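Local coordinates for protein alkyl hydroperoxide reductase, C subunit (Enterococcus faecalis, PDB 5Y63) that probably reduces hydrogen peroxide and organic hydroperoxides to water and alcohols as a thiol-specific, ring-forming peroxidase that protects the cell against oxidative stress, at residues Asp64-Leu75 with Ala156-Gln167. Sequence-based numbering, arbitrary orientation.
Sequences DMQEHYAHLQEL and AEELVRKLEASQ
The imidazole of His68 meets the start of helix 156-171 with Glu157 N over one face, while Ala156 CB and Val160 CG2 approach it obliquely; in the ring plane at its edge lies Asp64 C, of the carbonyl one helical turn back in the same segment. The setting is the thioredoxin fold of a peroxiredoxin, and the case illustrates how two helices on one side of a sheet pack almost parallel: the axes of 69-74 and 156-167 run 4° apart in direction, 11.1 Å from each other. Asp64 O accepts a nearly straight bond from His68 ND1 (2.7 Å, 165°), which helps set the rotation of the ring. His68 NE2 and Glu157 OE2 share a water, which donates to the carboxylate oxygen, and Glu157 CG lies 3.5 Å from His68 NE2. The second imidazole, His71, carries Leu75 CD1 on one face, offset toward the rim, and takes Val160 CG1 and Glu164 OE2 obliquely. Apolar side chains fill the seam facing the sheet. Met65, its chain bent at both chi2 and chi3, brings SD to Leu159 CD2 (3.9 Å), the two side chains crossing at about a right angle, and Met65 also rests on Phe48 and Val79. Val160 spreads its branches, CG2 to His68 CB and Leu72 CD2, CG1 to His71. Farther along, Leu75 CD1 reaches Leu163 CD2 at 3.8 Å. Helix 156-171 also faces a second subunit, where Lys162 forms a salt bridge with Glu146 of that chain. Polar groups line the side turned away from the sheet and the C-terminal end. With CG anti to the backbone N (chi1 -179°), His71 extends to Glu164, where His71 NE2 donates to Glu164 OE2 (2.9 Å) through a bent bond, ring and carboxylate planes nearly perpendicular. Leu75, just past the end of helix 69-74, receives at its O a bond from Gln167 NE2 (2.8 Å), in the carbonyl plane.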
ATOM      1  N   ASP A  64      22.202 -28.198  40.363  1.00 69.66           N
ATOM      2  CA  ASP A  64      21.082 -29.093  40.669  1.00 70.37           C
ATOM      3  C   ASP A  64      20.621 -29.872  39.437  1.00 68.21           C
ATOM      4  O   ASP A  64      20.101 -30.979  39.564  1.00 68.41           O
ATOM      5  CB  ASP A  64      19.909 -28.322  41.290  1.00 71.72           C
ATOM      6  CG  ASP A  64      20.108 -28.049  42.778  1.00 74.86           C
ATOM      7  OD1 ASP A  64      20.489 -28.985  43.519  1.00 76.95           O
ATOM      8  OD2 ASP A  64      19.873 -26.902  43.212  1.00 76.24           O
ATOM      9  N   MET A  65      20.801 -29.295  38.252  1.00 66.27           N
ATOM     10  CA  MET A  65      20.545 -30.018  37.005  1.00 65.02           C
ATOM     11  C   MET A  65      21.593 -31.105  36.770  1.00 66.45           C
ATOM     12  O   MET A  65      21.298 -32.130  36.158  1.00 67.28           O
ATOM     13  CB  MET A  65      20.504 -29.062  35.806  1.00 62.75           C
ATOM     14  CG  MET A  65      19.200 -28.295  35.674  1.00 60.64           C
ATOM     15  SD  MET A  65      17.796 -29.366  35.304  1.00 58.88           S
ATOM     16  CE  MET A  65      18.074 -29.746  33.577  1.00 58.48           C
ATOM     17  N   GLN A  66      22.812 -30.879  37.254  1.00 67.92           N
ATOM     18  CA  GLN A  66      23.874 -31.880  37.158  1.00 69.77           C
ATOM     19  C   GLN A  66      23.581 -33.101  38.032  1.00 71.13           C
ATOM     20  O   GLN A  66      23.797 -34.234  37.602  1.00 73.08           O
ATOM     21  CB  GLN A  66      25.235 -31.272  37.528  1.00 70.10           C
ATOM     22  CG  GLN A  66      26.399 -32.257  37.520  1.00 71.21           C
ATOM     23  CD  GLN A  66      26.469 -33.085  36.247  1.00 71.04           C
ATOM     24  OE1 GLN A  66      26.293 -32.565  35.145  1.00 70.69           O
ATOM     25  NE2 GLN A  66      26.731 -34.380  36.391  1.00 72.42           N
ATOM     26  N   GLU A  67      23.089 -32.870  39.247  1.00 71.51           N
ATOM     27  CA  GLU A  67      22.725 -33.963  40.154  1.00 72.23           C
ATOM     28  C   GLU A  67      21.700 -34.914  39.536  1.00 70.24           C
ATOM     29  O   GLU A  67      21.775 -36.126  39.739  1.00 71.96           O
ATOM     30  CB  GLU A  67      22.176 -33.413  41.472  1.00 74.43           C
ATOM     31  CG  GLU A  67      23.221 -32.748  42.351  1.00 77.18           C
ATOM     32  CD  GLU A  67      22.631 -32.188  43.630  1.00 80.12           C
ATOM     33  OE1 GLU A  67      21.892 -32.924  44.321  1.00 81.92           O
ATOM     34  OE2 GLU A  67      22.911 -31.012  43.948  1.00 82.02           O
ATOM     35  N   HIS A  68      20.754 -34.364  38.778  1.00 67.01           N
ATOM     36  CA  HIS A  68      19.701 -35.159  38.149  1.00 65.80           C
ATOM     37  C   HIS A  68      20.024 -35.522  36.699  1.00 65.51           C
ATOM     38  O   HIS A  68      19.174 -36.067  35.995  1.00 64.62           O
ATOM     39  CB  HIS A  68      18.372 -34.401  38.199  1.00 64.13           C
ATOM     40  CG  HIS A  68      17.939 -34.031  39.583  1.00 63.91           C
ATOM     41  ND1 HIS A  68      18.447 -32.940  40.255  1.00 63.84           N
ATOM     42  CD2 HIS A  68      17.042 -34.603  40.419  1.00 64.32           C
ATOM     43  CE1 HIS A  68      17.883 -32.858  41.447  1.00 64.18           C
ATOM     44  NE2 HIS A  68      17.027 -33.854  41.571  1.00 64.82           N
ATOM     45  N   TYR A  69      21.247 -35.236  36.256  1.00 66.25           N
ATOM     46  CA  TYR A  69      21.632 -35.471  34.866  1.00 67.69           C
ATOM     47  C   TYR A  69      21.767 -36.960  34.565  1.00 69.55           C
ATOM     48  O   TYR A  69      21.414 -37.406  33.471  1.00 70.20           O
ATOM     49  CB  TYR A  69      22.940 -34.743  34.537  1.00 68.03           C
ATOM     50  CG  TYR A  69      23.414 -34.936  33.111  1.00 68.42           C
ATOM     51  CD1 TYR A  69      22.560 -34.709  32.034  1.00 68.06           C
ATOM     52  CD2 TYR A  69      24.720 -35.334  32.840  1.00 69.65           C
ATOM     53  CE1 TYR A  69      22.992 -34.884  30.728  1.00 68.47           C
ATOM     54  CE2 TYR A  69      25.161 -35.510  31.539  1.00 70.13           C
ATOM     55  CZ  TYR A  69      24.295 -35.284  30.486  1.00 69.27           C
ATOM     56  OH  TYR A  69      24.730 -35.456  29.193  1.00 68.83           O
ATOM     57  N   ALA A  70      22.275 -37.722  35.531  1.00 70.93           N
ATOM     58  CA  ALA A  70      22.383 -39.172  35.392  1.00 72.26           C
ATOM     59  C   ALA A  70      21.002 -39.815  35.278  1.00 72.46           C
ATOM     60  O   ALA A  70      20.804 -40.732  34.482  1.00 73.26           O
ATOM     61  CB  ALA A  70      23.145 -39.762  36.567  1.00 73.76           C
ATOM     62  N   HIS A  71      20.054 -39.332  36.076  1.00 72.49           N
ATOM     63  CA  HIS A  71      18.675 -39.816  36.020  1.00 73.62           C
ATOM     64  C   HIS A  71      17.989 -39.425  34.704  1.00 73.23           C
ATOM     65  O   HIS A  71      17.187 -40.192  34.168  1.00 73.77           O
ATOM     66  CB  HIS A  71      17.880 -39.298  37.226  1.00 73.96           C
ATOM     67  CG  HIS A  71      16.457 -39.767  37.266  1.00 75.05           C
ATOM     68  ND1 HIS A  71      16.062 -41.006  36.807  1.00 76.89           N
ATOM     69  CD2 HIS A  71      15.337 -39.167  37.737  1.00 74.73           C
ATOM     70  CE1 HIS A  71      14.759 -41.143  36.979  1.00 76.58           C
ATOM     71  NE2 HIS A  71      14.295 -40.042  37.542  1.00 75.66           N
ATOM     72  N   LEU A  72      18.308 -38.238  34.190  1.00 72.17           N
ATOM     73  CA  LEU A  72      17.806 -37.797  32.885  1.00 70.81           C
ATOM     74  C   LEU A  72      18.426 -38.614  31.753  1.00 71.63           C
ATOM     75  O   LEU A  72      17.726 -39.024  30.824  1.00 71.59           O
ATOM     76  CB  LEU A  72      18.075 -36.303  32.675  1.00 69.22           C
ATOM     77  CG  LEU A  72      17.194 -35.372  33.515  1.00 68.00           C
ATOM     78  CD1 LEU A  72      17.833 -34.000  33.666  1.00 67.03           C
ATOM     79  CD2 LEU A  72      15.799 -35.256  32.919  1.00 66.92           C
ATOM     80  N   GLN A  73      19.735 -38.845  31.837  1.00 72.61           N
ATOM     81  CA  GLN A  73      20.434 -39.761  30.927  1.00 73.56           C
ATOM     82  C   GLN A  73      19.731 -41.117  30.871  1.00 74.04           C
ATOM     83  O   GLN A  73      19.523 -41.673  29.791  1.00 73.04           O
ATOM     84  CB  GLN A  73      21.888 -39.961  31.371  1.00 74.83           C
ATOM     85  CG  GLN A  73      22.834 -38.846  30.965  1.00 74.95           C
ATOM     86  CD  GLN A  73      23.319 -38.990  29.535  1.00 76.66           C
ATOM     87  OE1 GLN A  73      22.556 -38.792  28.587  1.00 77.26           O
ATOM     88  NE2 GLN A  73      24.594 -39.335  29.370  1.00 77.62           N
ATOM     89  N   GLU A  74      19.369 -41.632  32.045  1.00 74.73           N
ATOM     90  CA  GLU A  74      18.665 -42.911  32.165  1.00 76.28           C
ATOM     91  C   GLU A  74      17.321 -42.887  31.428  1.00 74.50           C
ATOM     92  O   GLU A  74      16.900 -43.901  30.870  1.00 75.11           O
ATOM     93  CB  GLU A  74      18.443 -43.264  33.643  1.00 77.71           C
ATOM     94  CG  GLU A  74      18.136 -44.734  33.909  1.00 79.73           C
ATOM     95  CD  GLU A  74      19.354 -45.629  33.784  1.00 82.16           C
ATOM     96  OE1 GLU A  74      20.447 -45.224  34.237  1.00 82.90           O
ATOM     97  OE2 GLU A  74      19.218 -46.747  33.241  1.00 83.95           O
ATOM     98  N   LEU A  75      16.663 -41.727  31.426  1.00 71.65           N
ATOM     99  CA  LEU A  75      15.392 -41.536  30.718  1.00 69.48           C
ATOM    100  C   LEU A  75      15.568 -41.168  29.233  1.00 68.38           C
ATOM    101  O   LEU A  75      14.629 -40.685  28.596  1.00 66.44           O
ATOM    102  CB  LEU A  75      14.558 -40.460  31.429  1.00 67.62           C
ATOM    103  CG  LEU A  75      14.089 -40.802  32.847  1.00 67.45           C
ATOM    104  CD1 LEU A  75      13.693 -39.550  33.612  1.00 66.07           C
ATOM    105  CD2 LEU A  75      12.934 -41.790  32.810  1.00 68.06           C
ATOM    106  N   ALA A 156      14.810 -28.508  39.882  1.00 62.91           N
ATOM    107  CA  ALA A 156      15.202 -29.581  38.967  1.00 62.81           C
ATOM    108  C   ALA A 156      14.300 -30.812  39.065  1.00 63.85           C
ATOM    109  O   ALA A 156      14.036 -31.463  38.058  1.00 64.95           O
ATOM    110  CB  ALA A 156      16.648 -29.975  39.216  1.00 63.17           C
ATOM    111  N   GLU A 157      13.835 -31.125  40.272  1.00 65.05           N
ATOM    112  CA  GLU A 157      12.977 -32.293  40.495  1.00 65.85           C
ATOM    113  C   GLU A 157      11.668 -32.186  39.720  1.00 64.60           C
ATOM    114  O   GLU A 157      11.246 -33.142  39.067  1.00 63.77           O
ATOM    115  CB  GLU A 157      12.681 -32.466  41.988  1.00 68.00           C
ATOM    116  CG  GLU A 157      13.891 -32.883  42.813  1.00 69.92           C
ATOM    117  CD  GLU A 157      13.568 -33.071  44.286  1.00 72.35           C
ATOM    118  OE1 GLU A 157      12.466 -32.672  44.723  1.00 73.65           O
ATOM    119  OE2 GLU A 157      14.424 -33.618  45.012  1.00 73.10           O
ATOM    120  N   GLU A 158      11.033 -31.020  39.797  1.00 64.20           N
ATOM    121  CA  GLU A 158       9.807 -30.753  39.049  1.00 63.08           C
ATOM    122  C   GLU A 158      10.050 -30.865  37.545  1.00 62.15           C
ATOM    123  O   GLU A 158       9.223 -31.412  36.815  1.00 61.75           O
ATOM    124  CB  GLU A 158       9.265 -29.362  39.398  1.00 62.67           C
ATOM    125  CG  GLU A 158       8.057 -28.907  38.583  1.00 62.43           C
ATOM    126  CD  GLU A 158       6.828 -29.780  38.768  1.00 62.91           C
ATOM    127  OE1 GLU A 158       6.775 -30.577  39.730  1.00 64.02           O
ATOM    128  OE2 GLU A 158       5.900 -29.667  37.942  1.00 63.04           O
ATOM    129  N   LEU A 159      11.190 -30.348  37.094  1.00 61.75           N
ATOM    130  CA  LEU A 159      11.559 -30.391  35.680  1.00 61.27           C
ATOM    131  C   LEU A 159      11.803 -31.819  35.185  1.00 60.97           C
ATOM    132  O   LEU A 159      11.590 -32.115  34.010  1.00 60.58           O
ATOM    133  CB  LEU A 159      12.795 -29.523  35.431  1.00 62.09           C
ATOM    134  CG  LEU A 159      13.202 -29.266  33.976  1.00 62.86           C
ATOM    135  CD1 LEU A 159      12.021 -28.835  33.117  1.00 62.62           C
ATOM    136  CD2 LEU A 159      14.300 -28.215  33.932  1.00 63.06           C
ATOM    137  N   VAL A 160      12.251 -32.698  36.078  1.00 61.15           N
ATOM    138  CA  VAL A 160      12.365 -34.121  35.766  1.00 61.15           C
ATOM    139  C   VAL A 160      10.983 -34.774  35.746  1.00 61.72           C
ATOM    140  O   VAL A 160      10.706 -35.613  34.890  1.00 62.66           O
ATOM    141  CB  VAL A 160      13.283 -34.859  36.763  1.00 61.24           C
ATOM    142  CG1 VAL A 160      13.254 -36.363  36.521  1.00 61.75           C
ATOM    143  CG2 VAL A 160      14.711 -34.345  36.653  1.00 61.03           C
ATOM    144  N   ARG A 161      10.122 -34.389  36.688  1.00 62.66           N
ATOM    145  CA  ARG A 161       8.761 -34.927  36.756  1.00 63.27           C
ATOM    146  C   ARG A 161       7.985 -34.662  35.471  1.00 62.77           C
ATOM    147  O   ARG A 161       7.329 -35.560  34.945  1.00 63.75           O
ATOM    148  CB  ARG A 161       7.993 -34.342  37.943  1.00 64.02           C
ATOM    149  CG  ARG A 161       6.685 -35.064  38.237  1.00 65.52           C
ATOM    150  CD  ARG A 161       5.801 -34.288  39.200  1.00 66.80           C
ATOM    151  NE  ARG A 161       5.313 -33.033  38.625  1.00 66.34           N
ATOM    152  CZ  ARG A 161       4.338 -32.932  37.721  1.00 65.66           C
ATOM    153  NH1 ARG A 161       3.716 -34.014  37.255  1.00 66.05           N
ATOM    154  NH2 ARG A 161       3.985 -31.734  37.272  1.00 65.23           N
ATOM    155  N   LYS A 162       8.058 -33.429  34.977  1.00 61.97           N
ATOM    156  CA  LYS A 162       7.385 -33.053  33.734  1.00 61.59           C
ATOM    157  C   LYS A 162       7.824 -33.919  32.556  1.00 60.95           C
ATOM    158  O   LYS A 162       7.005 -34.291  31.716  1.00 60.35           O
ATOM    159  CB  LYS A 162       7.646 -31.582  33.400  1.00 62.27           C
ATOM    160  CG  LYS A 162       6.888 -30.595  34.271  1.00 63.52           C
ATOM    161  CD  LYS A 162       7.005 -29.190  33.707  1.00 64.41           C
ATOM    162  CE  LYS A 162       6.135 -28.204  34.466  1.00 65.31           C
ATOM    163  NZ  LYS A 162       6.145 -26.872  33.799  1.00 64.97           N
ATOM    164  N   LEU A 163       9.117 -34.227  32.499  1.00 61.06           N
ATOM    165  CA  LEU A 163       9.668 -35.038  31.419  1.00 61.43           C
ATOM    166  C   LEU A 163       9.143 -36.468  31.475  1.00 62.06           C
ATOM    167  O   LEU A 163       8.761 -37.034  30.449  1.00 62.09           O
ATOM    168  CB  LEU A 163      11.195 -35.037  31.464  1.00 62.07           C
ATOM    169  CG  LEU A 163      11.856 -35.867  30.357  1.00 63.18           C
ATOM    170  CD1 LEU A 163      12.899 -35.059  29.610  1.00 62.89           C
ATOM    171  CD2 LEU A 163      12.461 -37.147  30.913  1.00 64.70           C
ATOM    172  N   GLU A 164       9.138 -37.049  32.672  1.00 62.31           N
ATOM    173  CA  GLU A 164       8.570 -38.377  32.869  1.00 63.25           C
ATOM    174  C   GLU A 164       7.078 -38.371  32.553  1.00 62.74           C
ATOM    175  O   GLU A 164       6.578 -39.283  31.895  1.00 63.38           O
ATOM    176  CB  GLU A 164       8.805 -38.866  34.299  1.00 64.54           C
ATOM    177  CG  GLU A 164      10.259 -39.194  34.612  1.00 65.68           C
ATOM    178  CD  GLU A 164      10.441 -39.850  35.971  1.00 67.77           C
ATOM    179  OE1 GLU A 164       9.487 -40.486  36.470  1.00 69.30           O
ATOM    180  OE2 GLU A 164      11.544 -39.735  36.545  1.00 69.00           O
ATOM    181  N   ALA A 165       6.379 -37.334  33.014  1.00 61.93           N
ATOM    182  CA  ALA A 165       4.947 -37.174  32.749  1.00 61.68           C
ATOM    183  C   ALA A 165       4.647 -37.073  31.255  1.00 61.90           C
ATOM    184  O   ALA A 165       3.674 -37.651  30.778  1.00 62.39           O
ATOM    185  CB  ALA A 165       4.406 -35.950  33.473  1.00 60.96           C
ATOM    186  N   SER A 166       5.484 -36.337  30.525  1.00 62.00           N
ATOM    187  CA  SER A 166       5.314 -36.179  29.080  1.00 62.35           C
ATOM    188  C   SER A 166       5.686 -37.454  28.320  1.00 62.87           C
ATOM    189  O   SER A 166       5.046 -37.792  27.326  1.00 63.12           O
ATOM    190  CB  SER A 166       6.138 -34.998  28.567  1.00 62.27           C
ATOM    191  OG  SER A 166       7.511 -35.169  28.861  1.00 64.09           O
ATOM    192  N   GLN A 167       6.724 -38.151  28.785  1.00 63.27           N
ATOM    193  CA  GLN A 167       7.111 -39.451  28.217  1.00 64.31           C
ATOM    194  C   GLN A 167       6.028 -40.506  28.423  1.00 66.29           C
ATOM    195  O   GLN A 167       5.798 -41.346  27.553  1.00 67.07           O
ATOM    196  CB  GLN A 167       8.414 -39.952  28.840  1.00 64.03           C
ATOM    197  CG  GLN A 167       9.673 -39.335  28.254  1.00 63.25           C
ATOM    198  CD  GLN A 167      10.937 -39.897  28.876  1.00 63.64           C
ATOM    199  OE1 GLN A 167      10.881 -40.690  29.815  1.00 64.40           O
ATOM    200  NE2 GLN A 167      12.088 -39.487  28.354  1.00 63.34           N
TER
HETATM  201  O   HOH W   1      17.205 -34.198  44.222  1.00 60.19           O